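Local coordinates for Sodium/calcium exchanger regulatory protein 1 (Loligo pealei, PDB 3PPT), which binds and may transport fatty acids such as palmitoleate, also binds phosphoinositides, and when phosphorylated stimulates the squid optic nerve sodium/calcium exchanger, at residues G6-E11 against G110-I115; P38-K43 against I51-T56; M20-V25 against L116-V121; D45-S50 against S63-Q68. One frame throughout, in Å; residues are numbered along the deposited sequence. Where two conformers were deposited one is given.

Contact 1: G6-E11 against G110-I115. With PAM (palmitoleic acid), chain B.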
loop_
_atom_site.group_PDB
_atom_site.type_symbol
_atom_site.label_atom_id
_atom_site.label_comp_id
_atom_site.label_asym_id
_atom_site.label_seq_id
_atom_site.Cartn_x
_atom_site.Cartn_y
_atom_site.Cartn_z
ATOM N N GLY A 6 10.831 7.186 3.662
ATOM C CA GLY A 6 10.450 8.290 4.528
ATOM C C GLY A 6 9.050 8.094 5.068
ATOM O O GLY A 6 8.550 6.965 5.140
ATOM N N LYS A 7 8.412 9.194 5.449
ATOM C CA LYS A 7 7.075 9.137 6.025
ATOM C C LYS A 7 6.093 9.898 5.151
ATOM O O LYS A 7 6.423 10.949 4.583
ATOM C CB LYS A 7 7.095 9.706 7.449
ATOM C CG LYS A 7 5.751 9.657 8.144
ATOM C CD LYS A 7 5.876 10.010 9.613
ATOM C CE LYS A 7 4.539 9.851 10.289
ATOM N NZ LYS A 7 4.656 10.177 11.728
ATOM N N TRP A 8 4.882 9.357 5.056
ATOM C CA TRP A 8 3.857 9.827 4.136
ATOM C C TRP A 8 2.524 9.855 4.863
ATOM O O TRP A 8 2.267 8.996 5.703
ATOM C CB TRP A 8 3.734 8.835 2.971
ATOM C CG TRP A 8 4.995 8.686 2.193
ATOM C CD1 TRP A 8 5.941 7.701 2.315
ATOM C CD2 TRP A 8 5.454 9.560 1.160
ATOM N NE1 TRP A 8 6.960 7.914 1.407
ATOM C CE2 TRP A 8 6.682 9.048 0.691
ATOM C CE3 TRP A 8 4.937 10.723 0.581
ATOM C CZ2 TRP A 8 7.407 9.672 -0.329
ATOM C CZ3 TRP A 8 5.650 11.338 -0.428
ATOM C CH2 TRP A 8 6.874 10.810 -0.874
ATOM N N ILE A 9 1.656 10.800 4.524
ATOM C CA ILE A 9 0.308 10.829 5.098
ATOM C C ILE A 9 -0.730 11.040 3.990
ATOM O O ILE A 9 -0.493 11.788 3.048
ATOM C CB ILE A 9 0.209 11.887 6.227
ATOM C CG1 ILE A 9 -1.080 11.704 7.034
ATOM C CG2 ILE A 9 0.365 13.307 5.664
ATOM C CD1 ILE A 9 -1.044 12.415 8.387
ATOM N N LEU A 10 -1.868 10.355 4.084
ATOM C CA LEU A 10 -2.847 10.395 3.006
ATOM C C LEU A 10 -3.365 11.804 2.776
ATOM O O LEU A 10 -3.757 12.474 3.727
ATOM C CB LEU A 10 -4.033 9.501 3.347
ATOM C CG LEU A 10 -5.079 9.371 2.233
ATOM C CD1 LEU A 10 -4.528 8.548 1.072
ATOM C CD2 LEU A 10 -6.383 8.771 2.768
ATOM N N GLU A 11 -3.396 12.222 1.514
ATOM C CA GLU A 11 -3.973 13.506 1.127
ATOM C C GLU A 11 -5.281 13.375 0.334
ATOM O O GLU A 11 -6.235 14.116 0.583
ATOM C CB GLU A 11 -2.958 14.335 0.335
ATOM C CG GLU A 11 -3.466 15.704 -0.095
ATOM C CD GLU A 11 -2.391 16.507 -0.795
ATOM O OE1 GLU A 11 -1.882 16.050 -1.844
ATOM O OE2 GLU A 11 -2.042 17.584 -0.279
ATOM N N GLY A 110 6.820 15.141 -5.998
ATOM C CA GLY A 110 6.989 15.184 -4.550
ATOM C C GLY A 110 6.017 14.367 -3.710
ATOM O O GLY A 110 6.197 14.231 -2.506
ATOM N N LYS A 111 4.994 13.829 -4.361
ATOM C CA LYS A 111 3.904 13.092 -3.719
ATOM C C LYS A 111 3.900 11.627 -4.095
ATOM O O LYS A 111 4.199 11.272 -5.229
ATOM C CB LYS A 111 2.570 13.711 -4.085
ATOM C CG LYS A 111 2.484 15.120 -3.579
ATOM C CD LYS A 111 1.091 15.650 -3.567
ATOM C CE LYS A 111 1.108 17.052 -2.983
ATOM N NZ LYS A 111 -0.163 17.735 -3.237
ATOM N N MET A 112 3.565 10.773 -3.135
ATOM C CA MET A 112 3.516 9.349 -3.422
ATOM C C MET A 112 2.152 8.988 -3.969
ATOM O O MET A 112 1.137 9.183 -3.299
ATOM C CB MET A 112 3.828 8.533 -2.172
ATOM C CG MET A 112 3.782 7.034 -2.440
ATOM S SD MET A 112 4.230 5.964 -1.046
ATOM C CE MET A 112 2.897 6.276 0.109
ATOM N N HIS A 113 2.138 8.488 -5.199
ATOM C CA HIS A 113 0.924 7.964 -5.807
ATOM C C HIS A 113 0.892 6.467 -5.598
ATOM O O HIS A 113 1.779 5.755 -6.062
ATOM C CB HIS A 113 0.898 8.256 -7.306
ATOM C CG HIS A 113 0.735 9.703 -7.625
ATOM N ND1 HIS A 113 -0.261 10.172 -8.457
ATOM C CD2 HIS A 113 1.420 10.789 -7.206
ATOM C CE1 HIS A 113 -0.167 11.485 -8.547
ATOM N NE2 HIS A 113 0.842 11.887 -7.793
ATOM N N MET A 114 -0.130 6.007 -4.880
ATOM C CA MET A 114 -0.353 4.588 -4.673
ATOM C C MET A 114 -1.577 4.183 -5.478
ATOM O O MET A 114 -2.668 4.702 -5.259
ATOM C CB MET A 114 -0.542 4.278 -3.189
ATOM C CG MET A 114 -0.652 2.791 -2.916
ATOM S SD MET A 114 -1.099 2.498 -1.187
ATOM C CE MET A 114 -1.031 0.705 -1.121
ATOM N N ILE A 115 -1.382 3.273 -6.431
ATOM C CA ILE A 115 -2.473 2.795 -7.271
ATOM C C ILE A 115 -2.755 1.347 -6.920
ATOM O O ILE A 115 -1.852 0.512 -6.919
ATOM C CB ILE A 115 -2.143 2.933 -8.767
ATOM C CG1 ILE A 115 -1.865 4.402 -9.101
ATOM C CG2 ILE A 115 -3.287 2.413 -9.615
ATOM C CD1 ILE A 115 -1.405 4.642 -10.517
HETATM C C1 PAM B . -3.352 2.514 1.733
HETATM O O1 PAM B . -2.217 2.168 2.149
HETATM O O2 PAM B . -3.669 3.723 1.626
HETATM C C2 PAM B . -4.379 1.466 1.339
HETATM C C3 PAM B . -3.999 0.050 1.748
HETATM C C4 PAM B . -5.105 -0.938 1.380
HETATM C C5 PAM B . -4.782 -2.326 1.931
HETATM C C6 PAM B . -5.810 -3.399 1.588
HETATM C C7 PAM B . -7.215 -3.035 2.051
HETATM C C8 PAM B . -7.272 -2.871 3.564
HETATM C C9 PAM B . -8.665 -2.476 3.984
HETATM C C10 PAM B . -8.981 -2.253 5.261
HETATM C C11 PAM B . -7.972 -2.374 6.377
HETATM C C12 PAM B . -7.852 -1.036 7.090
HETATM C C13 PAM B . -6.551 -0.326 6.753
HETATM C C14 PAM B . -5.373 -1.001 7.444
HETATM C C15 PAM B . -4.098 -0.208 7.193
HETATM C C16 PAM B . -3.261 -0.114 8.445
#

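Contact 2: P38-K43 against I51-T56. With PAM (palmitoleic acid), chain B.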
loop_
_atom_site.group_PDB
_atom_site.type_symbol
_atom_site.label_atom_id
_atom_site.label_comp_id
_atom_site.label_asym_id
_atom_site.label_seq_id
_atom_site.Cartn_x
_atom_site.Cartn_y
_atom_site.Cartn_z
ATOM N N PRO A 38 -4.365 7.358 6.907
ATOM C CA PRO A 38 -3.190 6.557 7.256
ATOM C C PRO A 38 -1.867 7.247 6.986
ATOM O O PRO A 38 -1.750 8.122 6.113
ATOM C CB PRO A 38 -3.311 5.344 6.333
ATOM C CG PRO A 38 -4.141 5.834 5.186
ATOM C CD PRO A 38 -5.132 6.764 5.800
ATOM N N THR A 39 -0.863 6.825 7.738
ATOM C CA THR A 39 0.513 7.146 7.406
ATOM C C THR A 39 1.193 5.889 6.881
ATOM O O THR A 39 0.849 4.768 7.274
ATOM C CB THR A 39 1.311 7.654 8.606
ATOM O OG1 THR A 39 1.396 6.624 9.601
ATOM C CG2 THR A 39 0.658 8.914 9.176
ATOM N N GLN A 40 2.179 6.085 6.016
ATOM C CA GLN A 40 3.081 5.010 5.626
ATOM C C GLN A 40 4.497 5.437 5.945
ATOM O O GLN A 40 4.912 6.563 5.624
ATOM C CB GLN A 40 2.961 4.671 4.142
ATOM C CG GLN A 40 1.650 3.970 3.797
ATOM C CD GLN A 40 1.611 3.456 2.365
ATOM O OE1 GLN A 40 2.652 3.123 1.790
ATOM N NE2 GLN A 40 0.409 3.369 1.787
ATOM N N GLU A 41 5.244 4.533 6.561
ATOM C CA GLU A 41 6.653 4.754 6.816
ATOM C C GLU A 41 7.428 3.677 6.106
ATOM O O GLU A 41 7.239 2.485 6.362
ATOM C CB GLU A 41 6.915 4.733 8.304
ATOM C CG GLU A 41 6.392 5.978 8.947
ATOM C CD GLU A 41 6.390 5.895 10.440
ATOM O OE1 GLU A 41 5.531 5.162 10.968
ATOM O OE2 GLU A 41 7.241 6.563 11.077
ATOM N N ILE A 42 8.279 4.113 5.187
ATOM C CA ILE A 42 8.972 3.206 4.295
ATOM C C ILE A 42 10.462 3.334 4.552
ATOM O O ILE A 42 11.013 4.442 4.572
ATOM C CB ILE A 42 8.635 3.564 2.826
ATOM C CG1 ILE A 42 7.120 3.430 2.593
ATOM C CG2 ILE A 42 9.456 2.724 1.839
ATOM C CD1 ILE A 42 6.664 3.796 1.194
ATOM N N LYS A 43 11.097 2.194 4.788
ATOM C CA LYS A 43 12.538 2.133 4.992
ATOM C C LYS A 43 13.146 1.249 3.922
ATOM O O LYS A 43 12.555 0.233 3.539
ATOM C CB LYS A 43 12.858 1.571 6.373
ATOM C CG LYS A 43 12.397 2.473 7.498
ATOM C CD LYS A 43 12.412 1.756 8.835
ATOM C CE LYS A 43 11.857 2.648 9.923
ATOM N NZ LYS A 43 12.843 3.680 10.327
ATOM N N ILE A 51 7.587 -1.530 5.219
ATOM C CA ILE A 51 6.514 -0.547 5.116
ATOM C C ILE A 51 5.551 -0.734 6.271
ATOM O O ILE A 51 4.956 -1.805 6.433
ATOM C CB ILE A 51 5.723 -0.688 3.800
ATOM C CG1 ILE A 51 6.654 -0.592 2.590
ATOM C CG2 ILE A 51 4.640 0.381 3.723
ATOM C CD1 ILE A 51 5.935 -0.652 1.259
ATOM N N LYS A 52 5.418 0.313 7.082
ATOM C CA LYS A 52 4.461 0.336 8.183
ATOM C C LYS A 52 3.325 1.273 7.810
ATOM O O LYS A 52 3.551 2.456 7.541
ATOM C CB LYS A 52 5.124 0.809 9.487
ATOM C CG LYS A 52 4.130 0.913 10.648
ATOM C CD LYS A 52 4.738 1.524 11.914
ATOM C CE LYS A 52 5.809 0.656 12.514
ATOM N NZ LYS A 52 5.261 -0.600 13.086
ATOM N N THR A 53 2.105 0.744 7.792
ATOM C CA THR A 53 0.928 1.561 7.502
ATOM C C THR A 53 0.105 1.645 8.767
ATOM O O THR A 53 -0.317 0.616 9.291
ATOM C CB THR A 53 0.065 0.968 6.364
ATOM O OG1 THR A 53 0.895 0.734 5.214
ATOM C CG2 THR A 53 -1.055 1.928 5.991
ATOM N N SER A 54 -0.102 2.865 9.259
ATOM C CA SER A 54 -0.711 3.077 10.577
ATOM C C SER A 54 -2.010 3.861 10.490
ATOM O O SER A 54 -2.102 4.834 9.745
ATOM C CB SER A 54 0.253 3.863 11.480
ATOM O OG SER A 54 1.522 3.239 11.629
ATOM N N THR A 55 -3.004 3.441 11.270
ATOM C CA THR A 55 -4.238 4.194 11.477
ATOM C C THR A 55 -4.582 4.126 12.963
ATOM O O THR A 55 -3.895 3.460 13.727
ATOM C CB THR A 55 -5.426 3.587 10.693
ATOM O OG1 THR A 55 -5.741 2.296 11.237
ATOM C CG2 THR A 55 -5.122 3.470 9.194
ATOM N N THR A 56 -5.681 4.757 13.360
ATOM C CA THR A 56 -6.074 4.718 14.765
ATOM C C THR A 56 -6.594 3.355 15.210
ATOM O O THR A 56 -6.673 3.101 16.412
ATOM C CB THR A 56 -7.145 5.763 15.090
ATOM O OG1 THR A 56 -8.340 5.481 14.352
ATOM C CG2 THR A 56 -6.661 7.165 14.779
HETATM C C1 PAM B . -3.352 2.514 1.733
HETATM O O1 PAM B . -2.217 2.168 2.149
HETATM O O2 PAM B . -3.669 3.723 1.626
HETATM C C2 PAM B . -4.379 1.466 1.339
HETATM C C3 PAM B . -3.999 0.050 1.748
HETATM C C4 PAM B . -5.105 -0.938 1.380
HETATM C C5 PAM B . -4.782 -2.326 1.931
HETATM C C6 PAM B . -5.810 -3.399 1.588
HETATM C C7 PAM B . -7.215 -3.035 2.051
HETATM C C8 PAM B . -7.272 -2.871 3.564
HETATM C C9 PAM B . -8.665 -2.476 3.984
HETATM C C10 PAM B . -8.981 -2.253 5.261
HETATM C C11 PAM B . -7.972 -2.374 6.377
HETATM C C12 PAM B . -7.852 -1.036 7.090
HETATM C C13 PAM B . -6.551 -0.326 6.753
HETATM C C14 PAM B . -5.373 -1.001 7.444
HETATM C C15 PAM B . -4.098 -0.208 7.193
HETATM C C16 PAM B . -3.261 -0.114 8.445
HETATM O O HOH W 1 3.140 4.439 9.678
#

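Contact 3: M20-V25 against L116-V121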
loop_
_atom_site.group_PDB
_atom_site.type_symbol
_atom_site.label_atom_id
_atom_site.label_comp_id
_atom_site.label_asym_id
_atom_site.label_seq_id
_atom_site.Cartn_x
_atom_site.Cartn_y
_atom_site.Cartn_z
ATOM N N MET A 20 -12.134 -1.908 -1.756
ATOM C CA MET A 20 -12.411 -2.725 -0.585
ATOM C C MET A 20 -13.573 -3.701 -0.800
ATOM O O MET A 20 -13.496 -4.841 -0.360
ATOM C CB MET A 20 -12.671 -1.847 0.635
ATOM C CG MET A 20 -11.406 -1.154 1.150
ATOM S SD MET A 20 -11.674 -0.363 2.737
ATOM C CE MET A 20 -12.720 1.013 2.251
ATOM N N LYS A 21 -14.636 -3.268 -1.476
ATOM C CA LYS A 21 -15.740 -4.179 -1.780
ATOM C C LYS A 21 -15.256 -5.351 -2.630
ATOM O O LYS A 21 -15.643 -6.490 -2.393
ATOM C CB LYS A 21 -16.884 -3.448 -2.477
ATOM C CG LYS A 21 -17.674 -2.537 -1.548
ATOM C CD LYS A 21 -18.800 -1.832 -2.288
ATOM C CE LYS A 21 -19.573 -0.930 -1.348
ATOM N NZ LYS A 21 -20.644 -0.185 -2.062
ATOM N N ALA A 22 -14.374 -5.077 -3.588
ATOM C CA ALA A 22 -13.897 -6.109 -4.503
ATOM C C ALA A 22 -13.060 -7.155 -3.774
ATOM O O ALA A 22 -13.063 -8.320 -4.162
ATOM C CB ALA A 22 -13.113 -5.496 -5.641
ATOM N N VAL A 23 -12.359 -6.759 -2.712
ATOM C CA VAL A 23 -11.561 -7.737 -1.969
ATOM C C VAL A 23 -12.328 -8.336 -0.790
ATOM O O VAL A 23 -11.817 -9.211 -0.100
ATOM C CB VAL A 23 -10.168 -7.203 -1.524
ATOM C CG1 VAL A 23 -9.391 -6.687 -2.723
ATOM C CG2 VAL A 23 -10.297 -6.125 -0.450
ATOM N N GLY A 24 -13.556 -7.873 -0.567
ATOM C CA GLY A 24 -14.436 -8.509 0.400
ATOM C C GLY A 24 -14.479 -7.890 1.788
ATOM O O GLY A 24 -14.934 -8.535 2.735
ATOM N N VAL A 25 -14.024 -6.646 1.931
ATOM C CA VAL A 25 -14.046 -5.992 3.243
ATOM C C VAL A 25 -15.485 -5.744 3.690
ATOM O O VAL A 25 -16.316 -5.291 2.907
ATOM C CB VAL A 25 -13.257 -4.664 3.234
ATOM C CG1 VAL A 25 -13.201 -4.067 4.627
ATOM C CG2 VAL A 25 -11.846 -4.891 2.681
ATOM N N LEU A 116 -4.010 1.069 -6.582
ATOM C CA LEU A 116 -4.432 -0.260 -6.164
ATOM C C LEU A 116 -5.379 -0.806 -7.207
ATOM O O LEU A 116 -6.406 -0.189 -7.498
ATOM C CB LEU A 116 -5.134 -0.214 -4.804
ATOM C CG LEU A 116 -4.330 0.370 -3.630
ATOM C CD1 LEU A 116 -4.467 1.879 -3.557
ATOM C CD2 LEU A 116 -4.765 -0.264 -2.312
ATOM N N LYS A 117 -5.045 -1.960 -7.771
ATOM C CA LYS A 117 -5.884 -2.562 -8.804
ATOM C C LYS A 117 -6.318 -3.978 -8.438
ATOM O O LYS A 117 -5.499 -4.810 -8.043
ATOM C CB LYS A 117 -5.162 -2.578 -10.153
ATOM C CG LYS A 117 -4.835 -1.202 -10.699
ATOM C CD LYS A 117 -4.193 -1.297 -12.075
ATOM C CE LYS A 117 -3.684 0.053 -12.551
ATOM N NZ LYS A 117 -2.989 -0.055 -13.868
ATOM N N VAL A 118 -7.613 -4.239 -8.573
ATOM C CA VAL A 118 -8.165 -5.564 -8.326
ATOM C C VAL A 118 -9.282 -5.752 -9.335
ATOM O O VAL A 118 -10.106 -4.858 -9.517
ATOM C CB VAL A 118 -8.700 -5.729 -6.876
ATOM C CG1 VAL A 118 -9.751 -4.687 -6.539
ATOM C CG2 VAL A 118 -9.246 -7.133 -6.663
ATOM N N ASN A 119 -9.293 -6.896 -10.015
ATOM C CA ASN A 119 -10.278 -7.145 -11.049
ATOM C C ASN A 119 -10.359 -5.928 -11.960
ATOM O O ASN A 119 -9.344 -5.499 -12.499
ATOM C CB ASN A 119 -11.627 -7.493 -10.418
ATOM C CG ASN A 119 -11.559 -8.754 -9.576
ATOM O OD1 ASN A 119 -10.776 -9.658 -9.864
ATOM N ND2 ASN A 119 -12.374 -8.816 -8.527
ATOM N N ASP A 120 -11.538 -5.328 -12.080
ATOM C CA ASP A 120 -11.689 -4.157 -12.937
ATOM C C ASP A 120 -11.679 -2.823 -12.203
ATOM O O ASP A 120 -11.993 -1.789 -12.792
ATOM C CB ASP A 120 -12.968 -4.284 -13.748
ATOM C CG ASP A 120 -12.978 -5.518 -14.589
ATOM O OD1 ASP A 120 -12.135 -5.596 -15.508
ATOM O OD2 ASP A 120 -13.806 -6.408 -14.318
ATOM N N VAL A 121 -11.316 -2.848 -10.928
ATOM C CA VAL A 121 -11.337 -1.653 -10.105
ATOM C C VAL A 121 -9.940 -1.052 -10.043
ATOM O O VAL A 121 -8.950 -1.771 -9.875
ATOM C CB VAL A 121 -11.805 -1.979 -8.674
ATOM C CG1 VAL A 121 -11.604 -0.778 -7.754
ATOM C CG2 VAL A 121 -13.254 -2.416 -8.681
#

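Contact 4: D45-S50 against S63-Q68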
loop_
_atom_site.group_PDB
_atom_site.type_symbol
_atom_site.label_atom_id
_atom_site.label_comp_id
_atom_site.label_asym_id
_atom_site.label_seq_id
_atom_site.Cartn_x
_atom_site.Cartn_y
_atom_site.Cartn_z
ATOM N N ASP A 45 16.978 -0.424 2.665
ATOM C CA ASP A 45 18.407 -0.672 2.840
ATOM C C ASP A 45 18.815 -1.650 1.741
ATOM O O ASP A 45 18.576 -2.855 1.848
ATOM C CB ASP A 45 18.682 -1.250 4.234
ATOM C CG ASP A 45 20.158 -1.325 4.571
ATOM O OD1 ASP A 45 20.999 -1.236 3.654
ATOM O OD2 ASP A 45 20.470 -1.488 5.767
ATOM N N GLY A 46 19.422 -1.126 0.680
ATOM C CA GLY A 46 19.751 -1.942 -0.474
ATOM C C GLY A 46 18.474 -2.459 -1.108
ATOM O O GLY A 46 17.619 -1.671 -1.522
ATOM N N ASP A 47 18.324 -3.780 -1.171
ATOM C CA ASP A 47 17.089 -4.364 -1.694
ATOM C C ASP A 47 16.155 -4.854 -0.588
ATOM O O ASP A 47 15.220 -5.610 -0.844
ATOM C CB ASP A 47 17.372 -5.479 -2.703
ATOM C CG ASP A 47 18.180 -6.618 -2.113
ATOM O OD1 ASP A 47 18.494 -6.572 -0.905
ATOM O OD2 ASP A 47 18.498 -7.570 -2.865
ATOM N N SER A 48 16.435 -4.437 0.643
ATOM C CA SER A 48 15.567 -4.737 1.774
ATOM C C SER A 48 14.638 -3.559 2.037
ATOM O O SER A 48 15.077 -2.407 2.107
ATOM C CB SER A 48 16.391 -5.045 3.027
ATOM O OG SER A 48 17.134 -6.241 2.876
ATOM N N TRP A 49 13.353 -3.859 2.186
ATOM C CA TRP A 49 12.334 -2.840 2.418
ATOM C C TRP A 49 11.491 -3.164 3.635
ATOM O O TRP A 49 11.289 -4.327 3.971
ATOM C CB TRP A 49 11.366 -2.781 1.234
ATOM C CG TRP A 49 11.915 -2.158 0.001
ATOM C CD1 TRP A 49 13.026 -2.542 -0.698
ATOM C CD2 TRP A 49 11.368 -1.035 -0.697
ATOM N NE1 TRP A 49 13.204 -1.719 -1.786
ATOM C CE2 TRP A 49 12.199 -0.784 -1.806
ATOM C CE3 TRP A 49 10.246 -0.221 -0.491
ATOM C CZ2 TRP A 49 11.954 0.257 -2.705
ATOM C CZ3 TRP A 49 10.003 0.819 -1.376
ATOM C CH2 TRP A 49 10.852 1.045 -2.479
ATOM N N SER A 50 10.978 -2.122 4.282
ATOM C CA SER A 50 9.868 -2.302 5.206
ATOM C C SER A 50 8.854 -1.187 5.031
ATOM O O SER A 50 9.209 -0.050 4.709
ATOM C CB SER A 50 10.336 -2.390 6.656
ATOM O OG SER A 50 10.927 -1.177 7.074
ATOM N N SER A 63 7.962 -6.571 5.766
ATOM C CA SER A 63 9.354 -6.409 5.375
ATOM C C SER A 63 9.674 -7.485 4.355
ATOM O O SER A 63 9.165 -8.603 4.437
ATOM C CB SER A 63 10.320 -6.431 6.572
ATOM O OG SER A 63 10.241 -7.632 7.315
ATOM N N PHE A 64 10.486 -7.123 3.370
ATOM C CA PHE A 64 10.723 -7.993 2.235
ATOM C C PHE A 64 12.005 -7.650 1.523
ATOM O O PHE A 64 12.590 -6.592 1.730
ATOM C CB PHE A 64 9.540 -7.926 1.243
ATOM C CG PHE A 64 9.187 -6.524 0.789
ATOM C CD1 PHE A 64 9.791 -5.969 -0.337
ATOM C CD2 PHE A 64 8.251 -5.766 1.485
ATOM C CE1 PHE A 64 9.461 -4.697 -0.765
ATOM C CE2 PHE A 64 7.920 -4.482 1.062
ATOM C CZ PHE A 64 8.524 -3.946 -0.061
ATOM N N THR A 65 12.429 -8.580 0.683
ATOM C CA THR A 65 13.542 -8.385 -0.225
ATOM C C THR A 65 12.952 -8.282 -1.623
ATOM O O THR A 65 12.111 -9.096 -1.996
ATOM C CB THR A 65 14.494 -9.595 -0.183
ATOM O OG1 THR A 65 14.928 -9.815 1.166
ATOM C CG2 THR A 65 15.703 -9.367 -1.090
ATOM N N ILE A 66 13.374 -7.280 -2.387
ATOM C CA ILE A 66 12.913 -7.141 -3.764
ATOM C C ILE A 66 13.150 -8.442 -4.534
ATOM O O ILE A 66 14.239 -9.011 -4.485
ATOM C CB ILE A 66 13.624 -5.968 -4.466
ATOM C CG1 ILE A 66 13.207 -4.635 -3.818
ATOM C CG2 ILE A 66 13.362 -5.982 -5.974
ATOM C CD1 ILE A 66 11.733 -4.278 -4.001
ATOM N N GLY A 67 12.112 -8.924 -5.213
ATOM C CA GLY A 67 12.207 -10.122 -6.031
ATOM C C GLY A 67 11.922 -11.429 -5.317
ATOM O O GLY A 67 11.860 -12.466 -5.972
ATOM N N GLN A 68 11.744 -11.389 -3.999
ATOM C CA GLN A 68 11.538 -12.605 -3.207
ATOM C C GLN A 68 10.101 -12.706 -2.686
ATOM O O GLN A 68 9.651 -11.882 -1.894
ATOM C CB GLN A 68 12.537 -12.655 -2.044
ATOM C CG GLN A 68 12.439 -13.879 -1.151
ATOM C CD GLN A 68 13.281 -13.729 0.107
ATOM O OE1 GLN A 68 13.009 -12.875 0.952
ATOM N NE2 GLN A 68 14.319 -14.547 0.227
HETATM O O HOH W 2 16.758 -7.911 -5.003
#

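Contact 1: G6-E11 against G110-I115
With CG of W8 anti to its carbonyl carbon (chi1 -61°) and CG of M112 anti to its backbone N (chi1 180°), the indole and thioether chain meet inside the barrel, and a bend at chi3 (66°) brings the CE methyl of M112 beside CG and CB of W8. M112 CB stands over W8's six-membered ring, 3.7 Å from its centroid, while SD lies 4.1 Å from the centroid of the five-membered ring, a Met-aromatic contact. A flexible, polarisable methionine suits a broad indole face. At the ring's edge, G110 O lies 3.6 Å from W8 CZ3. A leucine in place of W8 would probably strip the flat surface from under M112 and leave the L4 carbonyl, now bonded by NE1, without its donor. M114 SD lies 3.5 Å from O1 of palmitoleic acid. K111 NZ donates to OE1 of E11 on its syn lone pair, a salt bridge of 2.8 Å. Dispersion in the interior and a charged pair nearer the surface thus join the non-adjacent strands 6-14 and 111-118.

Contact 2: P38-K43 against I51-T56
Q40 and T53 lie side by side on the inner face of the hairpin, pointing the same way, with CG of Q40 3.6 Å from OG1 of T53. Q40 CG is anti to the carbonyl carbon (chi1 -71°) and the chain runs on extended, which takes the amide to the palmitoleate head group: NE2 is 2.9 Å from ligand O1. An amide suits this place because its oxygen can accept from R105 while its NH2 lies beside the carboxylate and bonds weakly to Y127 OH; R125 and Y127 hydrogen-bond the carboxylate. A leucine at Q40 would probably leave R105 without that acceptor and the ligand carboxylate without the amide beside it. Next to them I42 and I51 also run alongside each other, CG1 to CG1 at 4.0 Å. T53 CG2 and T55 CG2 lie near the ligand's tail end, C16.

On the outer face E41 and K52 lie side by side, pointing the same way at first, but K52 bends away to a salt bridge with D61. One water lies 2.8 to 2.9 Å from T39 OG1, S54 OG, E41 OE1 and K52 O. Beneath them, T39 with S54 and E41 with K52 form hydrogen-bonded antiparallel pairs. Strand 39-45 is flanked by strand 6-14, and strand 48-54 by strand 59-65, while M112 and M114 of strand 111-118 touch Q40.

Contact 3: M20-V25 against L116-V121
The helical lid of the fatty-acid-binding barrel meets the barrel wall here: A22 and V23, in the last turn of helix 16-23, pack on V118, where strand 111-118 runs into its turn. A22 CB approaches V118 CG1 to 3.6 Å, and a single methyl is well suited to a helix that comes this near a strand end. V23 crosses V118 at a slant, its CG1 4.0 Å from CG2 of the other valine. The two methyls of V118 thus serve different partners: with chi1 at 57°, CG1 is set between the backbone N and the carbonyl carbon and faces A22, whereas CG2, anti to N, faces V23. V121 adds CG2 at 4.3 Å from A22 CB.

In the fold this is where the helix-turn-helix of the family lies against the hairpin of strands 111-118 and 121-130. The hairpin closes in a type II' turn from V118 to V121, gripped by V121 N to V118 O at 2.7 Å. The helix ends in a Schellman motif, in which V25 N bonds to M20 O at 3.0 Å; G24, with phi of 97°, makes the reversal that a side chain would hinder. No hydrogen bond crosses between 20-25 and 116-121, and the join is made by branched and small apolar groups. M20 and L116 touch palmitoleic acid, and Y19 of the same helix packs against L116, V118 and V121.

Contact 4: D45-S50 against S63-Q68
Strands 48-50 and 63-65 run antiparallel, their N-to-C directions 159° apart, with W49 and F64 forming a hydrogen-bonded pair flanked by the non-hydrogen-bonded pairs S48-T65 and S50-S63. W49 N donates to F64 O at 2.9 Å, F64 N returns the bond to W49 O, and I66 N continues the ladder to D47 O at 2.9 Å. Before strand 48-54, a type II' turn from D45 to S48 uses G46 at positive phi.

On the inner face CB of W49 sits over the F64 ring, 3.6 Å from its centroid. The indole and phenyl planes are only 17° apart but slid so far that they hardly overlap, so the CH-pi contact carries more of the packing than stacking does. I66 lays CD1 over W49's five-membered ring, 4.0 Å from the centroid. Flat aromatics and a branched aliphatic suit this buried face, which C84, I86 and M91 of other strands touch. On the exposed side a water donates to D47 OD2 and to I66 O, both at 2.8 Å. The contact therefore has two chemistries: aromatic and aliphatic groups facing inward, and a carboxylate and serines toward the surface.

How the contacts relate
Along the chain the segments come in the order 6-11, 20-25, 38-43, 45-50, 51-56, 63-68, 110-115 and 116-121. Contacts 2 and 4 share strand 48-54, lie about 16 Å apart between centres and join through K43 O to S50 N. Contact 1, about 10 Å from contact 2 between centres, adds strand 6-14 beside strand 39-45 and brings in strand 111-118, which contact 3 uses at its other end. Contacts 2 and 3 lie on opposite sides of the chain's centre. One antiparallel sheet, curled into the barrel, thus carries all four: contacts 1 and 2 beside the ligand carboxylate, contact 3 at the helical lid, and contact 4 well away from palmitoleic acid.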